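Local coordinates for lipocalin AI-4 (Rhodnius prolixus, PDB 5H9N), which binds cysteinyl leukotrienes such as leukotriene C4 in its lipocalin barrel, probably as a salivary scavenger of host inflammatory mediators during blood feeding, at residues A[4-17]-A[69-81]. The protein carries 1 engineered substitution. Residues are numbered along the deposited sequence; the frame is centred on the assembly and turned at random.
Sequences TSIPTGCNALSGKI and GSTVSGNQGFYSF
The Phe78 ring meets Ile6 over one face and Ala12 O at its edge. Ile6 CD1 makes a CH-pi contact, 4.3 Å from the centroid of the Phe78 ring and displaced toward the rim, while Ile6 CG2 touches Phe78 CD2 at 3.6 Å. Ala12 O lies near the ring plane, 3.4 Å from Phe78 CE1; Asn11 O approaches obliquely, 3.3 Å from Phe78 CZ. Ile17 brings CD1 obliquely to the same ring and also touches Gln76 O. On strand 105-112, Tyr109 packs on Phe78 and its hydroxyl is hydrogen-bonded to Asn11 N. The Asn75 amide reaches Ile6 with its oxygen: Ile6 N donates to Asn75 OD1 over 2.9 Å at 155°. The donor is tilted 34° out of the Asn75 carbonyl plane. With Asn75 CG beside its own backbone N (chi1 -60°), the carboxamide crosses Ile6 and leaves ND2 3.9 Å from Ala12 CB. The one backbone-to-backbone bond between the segments, Gly74 N to Thr4 O at 2.9 Å, is weak and strongly bent, and Val72 CG1 packs against Ser5 CA at 3.7 Å. Asn11 OD1 accepts from Leu13 N in an Asx turn, in the same part of the chain that brings Asn11 O and Ala12 O close to Phe78. The irregular N-terminal segment thus lies across the hairpin turn joining strands 63-71 and 78-85 of the lipocalin barrel; the Cys10–Cys111 disulfide ties the same segment to strand 105-112. With Ala12 O at the weakly positive C-H edge and an aliphatic side chain over the face, the polarity of each partner suits the part of Phe78 it meets, while Asn75 supplies a directed polar link beside this apolar packing.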
loop_
_atom_site.group_PDB
_atom_site.type_symbol
_atom_site.label_atom_id
_atom_site.label_comp_id
_atom_site.label_asym_id
_atom_site.label_seq_id
_atom_site.Cartn_x
_atom_site.Cartn_y
_atom_site.Cartn_z
ATOM N N THR A 4 -3.328 3.610 -18.747
ATOM C CA THR A 4 -3.028 2.213 -19.055
ATOM C C THR A 4 -1.717 1.712 -18.458
ATOM O O THR A 4 -1.383 0.534 -18.580
ATOM C CB THR A 4 -2.989 1.998 -20.571
ATOM O OG1 THR A 4 -2.110 2.962 -21.167
ATOM C CG2 THR A 4 -4.383 2.163 -21.152
ATOM N N SER A 5 -0.970 2.602 -17.820
ATOM C CA SER A 5 0.235 2.192 -17.114
ATOM C C SER A 5 0.482 3.140 -15.959
ATOM O O SER A 5 -0.087 4.235 -15.910
ATOM C CB SER A 5 1.450 2.132 -18.057
ATOM O OG SER A 5 1.684 3.365 -18.713
ATOM N N ILE A 6 1.305 2.710 -15.013
ATOM C CA ILE A 6 1.610 3.521 -13.855
ATOM C C ILE A 6 2.383 4.780 -14.264
ATOM O O ILE A 6 2.981 4.829 -15.331
ATOM C CB ILE A 6 2.393 2.698 -12.826
ATOM C CG1 ILE A 6 3.743 2.245 -13.397
ATOM C CG2 ILE A 6 1.523 1.516 -12.342
ATOM C CD1 ILE A 6 4.545 1.376 -12.451
ATOM N N PRO A 7 2.367 5.812 -13.406
ATOM C CA PRO A 7 3.034 7.062 -13.797
ATOM C C PRO A 7 4.528 6.881 -14.039
ATOM O O PRO A 7 5.182 6.082 -13.364
ATOM C CB PRO A 7 2.793 7.978 -12.589
ATOM C CG PRO A 7 1.579 7.436 -11.930
ATOM C CD PRO A 7 1.666 5.949 -12.115
ATOM N N THR A 8 5.050 7.617 -15.010
ATOM C CA THR A 8 6.479 7.631 -15.269
ATOM C C THR A 8 7.226 8.024 -14.004
ATOM O O THR A 8 6.884 9.013 -13.350
ATOM C CB THR A 8 6.812 8.594 -16.395
ATOM O OG1 THR A 8 6.010 8.261 -17.531
ATOM C CG2 THR A 8 8.286 8.507 -16.765
ATOM N N GLY A 9 8.233 7.242 -13.644
ATOM C CA GLY A 9 8.935 7.467 -12.396
ATOM C C GLY A 9 8.602 6.424 -11.344
ATOM O O GLY A 9 9.390 6.172 -10.434
ATOM N N CYS A 10 7.421 5.826 -11.449
ATOM C CA CYS A 10 7.041 4.742 -10.547
ATOM C C CYS A 10 7.726 3.441 -10.943
ATOM O O CYS A 10 7.919 3.156 -12.138
ATOM C CB CYS A 10 5.527 4.551 -10.530
ATOM S SG CYS A 10 4.656 5.951 -9.837
ATOM N N ASN A 11 8.120 2.659 -9.949
ATOM C CA ASN A 11 8.830 1.407 -10.190
ATOM C C ASN A 11 7.847 0.273 -10.487
ATOM O O ASN A 11 7.030 -0.070 -9.645
ATOM C CB ASN A 11 9.703 1.091 -8.963
ATOM C CG ASN A 11 10.732 -0.001 -9.215
ATOM O OD1 ASN A 11 10.591 -0.827 -10.111
ATOM N ND2 ASN A 11 11.782 -0.008 -8.398
ATOM N N ALA A 12 7.925 -0.311 -11.675
ATOM C CA ALA A 12 7.025 -1.409 -12.023
ATOM C C ALA A 12 7.402 -2.728 -11.338
ATOM O O ALA A 12 6.605 -3.673 -11.337
ATOM C CB ALA A 12 6.976 -1.595 -13.524
ATOM N N LEU A 13 8.595 -2.784 -10.745
ATOM C CA LEU A 13 9.031 -3.918 -9.911
ATOM C C LEU A 13 8.986 -5.229 -10.689
ATOM O O LEU A 13 8.679 -6.285 -10.148
ATOM C CB LEU A 13 8.192 -4.014 -8.628
ATOM C CG LEU A 13 8.496 -2.861 -7.664
ATOM C CD1 LEU A 13 7.592 -2.876 -6.449
ATOM C CD2 LEU A 13 9.955 -2.926 -7.239
ATOM N N SER A 14 9.304 -5.149 -11.969
ATOM C CA SER A 14 9.299 -6.329 -12.811
ATOM C C SER A 14 10.208 -7.416 -12.221
ATOM O O SER A 14 11.370 -7.159 -11.926
ATOM C CB SER A 14 9.740 -5.954 -14.226
ATOM O OG SER A 14 9.690 -7.076 -15.081
ATOM N N GLY A 15 9.672 -8.623 -12.035
ATOM C CA GLY A 15 10.452 -9.729 -11.503
ATOM C C GLY A 15 10.541 -9.735 -9.985
ATOM O O GLY A 15 11.165 -10.614 -9.383
ATOM N N LYS A 16 9.901 -8.768 -9.344
ATOM C CA LYS A 16 10.022 -8.650 -7.902
ATOM C C LYS A 16 8.710 -8.869 -7.156
ATOM O O LYS A 16 8.697 -8.930 -5.924
ATOM C CB LYS A 16 10.607 -7.281 -7.547
ATOM C CG LYS A 16 12.050 -7.132 -8.012
ATOM C CD LYS A 16 12.522 -5.692 -7.960
ATOM C CE LYS A 16 13.956 -5.577 -8.453
ATOM N NZ LYS A 16 14.377 -4.158 -8.603
ATOM N N ILE A 17 7.613 -8.998 -7.892
ATOM C CA ILE A 17 6.290 -9.199 -7.302
ATOM C C ILE A 17 5.972 -10.686 -7.188
ATOM O O ILE A 17 6.302 -11.467 -8.072
ATOM C CB ILE A 17 5.199 -8.493 -8.146
ATOM C CG1 ILE A 17 5.445 -6.983 -8.162
ATOM C CG2 ILE A 17 3.806 -8.788 -7.607
ATOM C CD1 ILE A 17 4.508 -6.205 -9.071
ATOM N N GLY A 69 -10.805 1.194 -6.521
ATOM C CA GLY A 69 -9.692 0.636 -7.274
ATOM C C GLY A 69 -10.053 -0.011 -8.590
ATOM O O GLY A 69 -11.208 -0.361 -8.849
ATOM N N SER A 70 -9.036 -0.171 -9.426
ATOM C CA SER A 70 -9.153 -0.889 -10.681
ATOM C C SER A 70 -7.776 -1.416 -11.058
ATOM O O SER A 70 -6.754 -0.848 -10.670
ATOM C CB SER A 70 -9.716 0.012 -11.780
ATOM O OG SER A 70 -8.941 1.185 -11.915
ATOM N N THR A 71 -7.731 -2.513 -11.798
ATOM C CA THR A 71 -6.450 -3.025 -12.265
ATOM C C THR A 71 -5.853 -2.095 -13.317
ATOM O O THR A 71 -6.567 -1.424 -14.054
ATOM C CB THR A 71 -6.576 -4.432 -12.855
ATOM O OG1 THR A 71 -7.585 -4.427 -13.871
ATOM C CG2 THR A 71 -6.946 -5.428 -11.788
ATOM N N VAL A 72 -4.527 -2.056 -13.375
ATOM C CA VAL A 72 -3.809 -1.285 -14.376
ATOM C C VAL A 72 -3.458 -2.230 -15.513
ATOM O O VAL A 72 -2.683 -3.178 -15.324
ATOM C CB VAL A 72 -2.538 -0.647 -13.801
ATOM C CG1 VAL A 72 -1.807 0.126 -14.864
ATOM C CG2 VAL A 72 -2.881 0.267 -12.627
ATOM N N SER A 73 -4.039 -1.978 -16.678
ATOM C CA SER A 73 -3.925 -2.873 -17.817
ATOM C C SER A 73 -2.486 -3.255 -18.196
ATOM O O SER A 73 -2.201 -4.412 -18.510
ATOM C CB SER A 73 -4.624 -2.233 -19.018
ATOM O OG SER A 73 -4.490 -3.042 -20.172
ATOM N N GLY A 74 -1.581 -2.289 -18.161
ATOM C CA GLY A 74 -0.243 -2.500 -18.684
ATOM C C GLY A 74 0.789 -2.985 -17.688
ATOM O O GLY A 74 1.901 -3.296 -18.087
ATOM N N ASN A 75 0.434 -3.035 -16.404
ATOM C CA ASN A 75 1.382 -3.385 -15.344
ATOM C C ASN A 75 0.811 -4.449 -14.429
ATOM O O ASN A 75 0.005 -4.156 -13.533
ATOM C CB ASN A 75 1.769 -2.162 -14.495
ATOM C CG ASN A 75 2.424 -1.064 -15.306
ATOM O OD1 ASN A 75 1.795 -0.048 -15.620
ATOM N ND2 ASN A 75 3.698 -1.253 -15.650
ATOM N N GLN A 76 1.214 -5.689 -14.672
ATOM C CA GLN A 76 0.734 -6.824 -13.900
ATOM C C GLN A 76 0.939 -6.624 -12.406
ATOM O O GLN A 76 2.026 -6.251 -11.962
ATOM C CB GLN A 76 1.445 -8.087 -14.372
ATOM C CG GLN A 76 0.921 -9.372 -13.793
ATOM C CD GLN A 76 1.679 -10.571 -14.323
ATOM O OE1 GLN A 76 1.423 -11.038 -15.433
ATOM N NE2 GLN A 76 2.634 -11.064 -13.542
ATOM N N GLY A 77 -0.130 -6.841 -11.645
ATOM C CA GLY A 77 -0.074 -6.714 -10.199
ATOM C C GLY A 77 -0.454 -5.349 -9.674
ATOM O O GLY A 77 -0.718 -5.202 -8.477
ATOM N N PHE A 78 -0.495 -4.353 -10.545
ATOM C CA PHE A 78 -0.781 -2.991 -10.093
ATOM C C PHE A 78 -2.260 -2.641 -10.129
ATOM O O PHE A 78 -3.030 -3.093 -10.996
ATOM C CB PHE A 78 0.005 -1.969 -10.921
ATOM C CG PHE A 78 1.386 -1.709 -10.383
ATOM C CD1 PHE A 78 2.443 -2.517 -10.748
ATOM C CD2 PHE A 78 1.621 -0.665 -9.491
ATOM C CE1 PHE A 78 3.720 -2.282 -10.235
ATOM C CE2 PHE A 78 2.871 -0.444 -8.985
ATOM C CZ PHE A 78 3.921 -1.237 -9.359
ATOM N N TYR A 79 -2.622 -1.799 -9.167
ATOM C CA TYR A 79 -3.957 -1.251 -9.021
ATOM C C TYR A 79 -3.876 0.260 -9.011
ATOM O O TYR A 79 -2.913 0.832 -8.494
ATOM C CB TYR A 79 -4.607 -1.751 -7.727
ATOM C CG TYR A 79 -4.909 -3.224 -7.770
ATOM C CD1 TYR A 79 -3.925 -4.158 -7.485
ATOM C CD2 TYR A 79 -6.160 -3.684 -8.155
ATOM C CE1 TYR A 79 -4.188 -5.508 -7.555
ATOM C CE2 TYR A 79 -6.435 -5.028 -8.219
ATOM C CZ TYR A 79 -5.454 -5.934 -7.915
ATOM O OH TYR A 79 -5.723 -7.279 -7.991
ATOM N N SER A 80 -4.895 0.905 -9.569
ATOM C CA SER A 80 -5.069 2.348 -9.495
ATOM C C SER A 80 -6.243 2.638 -8.580
ATOM O O SER A 80 -7.327 2.077 -8.766
ATOM C CB SER A 80 -5.321 2.937 -10.882
ATOM O OG SER A 80 -5.652 4.310 -10.818
ATOM N N PHE A 81 -6.033 3.505 -7.599
ATOM C CA PHE A 81 -7.096 3.912 -6.694
ATOM C C PHE A 81 -7.410 5.380 -6.866
ATOM O O PHE A 81 -6.517 6.233 -6.785
ATOM C CB PHE A 81 -6.707 3.606 -5.248
ATOM C CG PHE A 81 -6.823 2.159 -4.903
ATOM C CD1 PHE A 81 -8.018 1.642 -4.454
ATOM C CD2 PHE A 81 -5.751 1.295 -5.081
ATOM C CE1 PHE A 81 -8.148 0.290 -4.164
ATOM C CE2 PHE A 81 -5.876 -0.060 -4.773
ATOM C CZ PHE A 81 -7.081 -0.557 -4.328
#